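Local atomic coordinates of chorismate synthase (Aquifex aeolicus, PDB entry 1Q1L), a protein that catalyses the last step of the shikimate pathway, eliminating phosphate from 5-enolpyruvylshikimate-3-phosphate to give chorismate, with reduced FMN as cofactor. Residues H42-R47 with R145-A150. Numbering follows the deposited sequence.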
loop_
_atom_site.group_PDB
_atom_site.type_symbol
_atom_site.label_atom_id
_atom_site.label_comp_id
_atom_site.label_asym_id
_atom_site.label_seq_id
_atom_site.Cartn_x
_atom_site.Cartn_y
_atom_site.Cartn_z
ATOM N N HIS A 42 -5.172 26.200 -15.977
ATOM C CA HIS A 42 -6.414 26.856 -15.590
ATOM C C HIS A 42 -6.697 26.652 -14.101
ATOM O O HIS A 42 -7.098 27.586 -13.408
ATOM C CB HIS A 42 -7.596 26.324 -16.392
ATOM C CG HIS A 42 -8.875 27.049 -16.106
ATOM N ND1 HIS A 42 -10.108 26.439 -16.158
ATOM C CD2 HIS A 42 -9.107 28.337 -15.754
ATOM C CE1 HIS A 42 -11.045 27.317 -15.849
ATOM N NE2 HIS A 42 -10.464 28.475 -15.600
ATOM N N GLU A 43 -6.492 25.432 -13.609
ATOM C CA GLU A 43 -6.735 25.153 -12.196
ATOM C C GLU A 43 -5.693 25.851 -11.323
ATOM O O GLU A 43 -6.013 26.363 -10.250
ATOM C CB GLU A 43 -6.718 23.644 -11.925
ATOM C CG GLU A 43 -7.866 22.875 -12.556
ATOM C CD GLU A 43 -9.233 23.369 -12.108
ATOM O OE1 GLU A 43 -9.386 23.716 -10.919
ATOM O OE2 GLU A 43 -10.163 23.397 -12.943
ATOM N N LEU A 44 -4.445 25.872 -11.778
ATOM C CA LEU A 44 -3.395 26.531 -11.015
ATOM C C LEU A 44 -3.713 28.019 -10.870
ATOM O O LEU A 44 -3.427 28.625 -9.838
ATOM C CB LEU A 44 -2.035 26.344 -11.699
ATOM C CG LEU A 44 -1.525 24.897 -11.705
ATOM C CD1 LEU A 44 -0.187 24.816 -12.435
ATOM C CD2 LEU A 44 -1.389 24.400 -10.266
ATOM N N ARG A 45 -4.321 28.597 -11.903
ATOM C CA ARG A 45 -4.679 30.013 -11.876
ATOM C C ARG A 45 -5.799 30.310 -10.875
ATOM O O ARG A 45 -5.789 31.347 -10.216
ATOM C CB ARG A 45 -5.085 30.490 -13.277
ATOM C CG ARG A 45 -3.915 30.614 -14.246
ATOM C CD ARG A 45 -4.261 31.506 -15.435
ATOM N NE ARG A 45 -5.336 30.958 -16.256
ATOM C CZ ARG A 45 -5.179 29.997 -17.163
ATOM N NH1 ARG A 45 -3.981 29.471 -17.382
ATOM N NH2 ARG A 45 -6.226 29.559 -17.848
ATOM N N ARG A 46 -6.762 29.399 -10.760
ATOM C CA ARG A 46 -7.860 29.586 -9.824
ATOM C C ARG A 46 -7.346 29.571 -8.389
ATOM O O ARG A 46 -7.806 30.349 -7.554
ATOM C CB ARG A 46 -8.916 28.495 -10.008
ATOM C CG ARG A 46 -9.623 28.525 -11.359
ATOM C CD ARG A 46 -10.623 27.383 -11.475
ATOM N NE ARG A 46 -11.682 27.479 -10.470
ATOM C CZ ARG A 46 -12.082 26.467 -9.706
ATOM N NH1 ARG A 46 -11.508 25.274 -9.824
ATOM N NH2 ARG A 46 -13.061 26.643 -8.826
ATOM N N ARG A 47 -6.386 28.694 -8.098
ATOM C CA ARG A 47 -5.830 28.618 -6.749
ATOM C C ARG A 47 -5.063 29.900 -6.415
ATOM O O ARG A 47 -5.167 30.424 -5.304
ATOM C CB ARG A 47 -4.882 27.423 -6.605
ATOM C CG ARG A 47 -4.452 27.163 -5.158
ATOM C CD ARG A 47 -3.277 26.195 -5.072
ATOM N NE ARG A 47 -2.042 26.832 -5.506
ATOM C CZ ARG A 47 -1.149 27.383 -4.689
ATOM N NH1 ARG A 47 -1.333 27.369 -3.377
ATOM N NH2 ARG A 47 -0.076 27.973 -5.193
ATOM N N ARG A 145 -0.846 19.626 -5.663
ATOM C CA ARG A 145 -2.057 18.837 -5.458
ATOM C C ARG A 145 -3.111 19.245 -6.470
ATOM O O ARG A 145 -3.858 18.410 -6.981
ATOM C CB ARG A 145 -2.629 19.049 -4.060
ATOM C CG ARG A 145 -1.758 18.603 -2.912
ATOM C CD ARG A 145 -2.634 18.460 -1.675
ATOM N NE ARG A 145 -1.889 18.479 -0.423
ATOM C CZ ARG A 145 -2.431 18.189 0.754
ATOM N NH1 ARG A 145 -3.718 17.856 0.826
ATOM N NH2 ARG A 145 -1.695 18.230 1.855
ATOM N N VAL A 146 -3.180 20.541 -6.753
ATOM C CA VAL A 146 -4.155 21.049 -7.710
ATOM C C VAL A 146 -3.830 20.573 -9.126
ATOM O O VAL A 146 -4.731 20.300 -9.917
ATOM C CB VAL A 146 -4.221 22.603 -7.653
ATOM C CG1 VAL A 146 -5.043 23.149 -8.812
ATOM C CG2 VAL A 146 -4.848 23.039 -6.332
ATOM N N ALA A 147 -2.545 20.461 -9.443
ATOM C CA ALA A 147 -2.135 19.999 -10.772
ATOM C C ALA A 147 -2.540 18.533 -10.971
ATOM O O ALA A 147 -3.068 18.157 -12.022
ATOM C CB ALA A 147 -0.615 20.166 -10.943
ATOM N N VAL A 148 -2.279 17.699 -9.968
ATOM C CA VAL A 148 -2.656 16.291 -10.051
ATOM C C VAL A 148 -4.175 16.212 -10.141
ATOM O O VAL A 148 -4.729 15.421 -10.916
ATOM C CB VAL A 148 -2.171 15.500 -8.808
ATOM C CG1 VAL A 148 -2.835 14.122 -8.762
ATOM C CG2 VAL A 148 -0.645 15.342 -8.851
ATOM N N GLY A 149 -4.844 17.047 -9.348
ATOM C CA GLY A 149 -6.295 17.072 -9.351
ATOM C C GLY A 149 -6.878 17.531 -10.674
ATOM O O GLY A 149 -7.944 17.067 -11.089
ATOM N N ALA A 150 -6.189 18.444 -11.350
ATOM C CA ALA A 150 -6.663 18.937 -12.642
ATOM C C ALA A 150 -6.746 17.782 -13.629
ATOM O O ALA A 150 -7.663 17.714 -14.451
ATOM C CB ALA A 150 -5.716 20.025 -13.179
#
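Val146 carries CG1 anti to the backbone N (chi1 170°) and CG2 anti to the carbonyl carbon, and this splits its two methyls between Glu43 and Arg47, one helical turn apart on helix 37-48. CG1 lies 3.6 Å from Glu43 CB and also rests near that residue's carbonyl oxygen, whereas CG2 meets Arg47 CD at 3.7 Å, the arginine chain running slantwise over the valine. The side chain of Glu43 meets helix 142-157 through CB and CG: CG stands 3.6 Å from Ala150 CB, and the bend at chi2 turns the carboxylate away from Ala150 toward Arg46. There OE1 takes Arg46 NH1 on its syn lone pair at 2.9 Å, the oxygen almost in the guanidinium plane, although the N-H...O angle of 137° is far from straight. Lys153 also pairs with OE1, while Glu364 shares Arg46 NH1, so the charges form a network beside the apolar seam. With an alanine here, Arg46 and Lys153 would probably each lose this carboxylate as a partner, and the loss of CG would open a gap beside the Ala150 methyl. Leu44 slides past Val146 in the opposite sense, its CD2 4.1 Å from Val146 CG1 and 4.4 Å from Ala147 CB; Ile84 of strand 80-85 touches both Leu44 and Ala147. The axes of the two segments approach to 9.0 Å, their N-to-C directions 140° apart, which describes an obliquely antiparallel helix pair joined by van der Waals contact. Such packing belongs to the helical layer of the beta-alpha-beta sandwich of chorismate synthase, here beside Arg47, a predicted NADP(+)-binding residue.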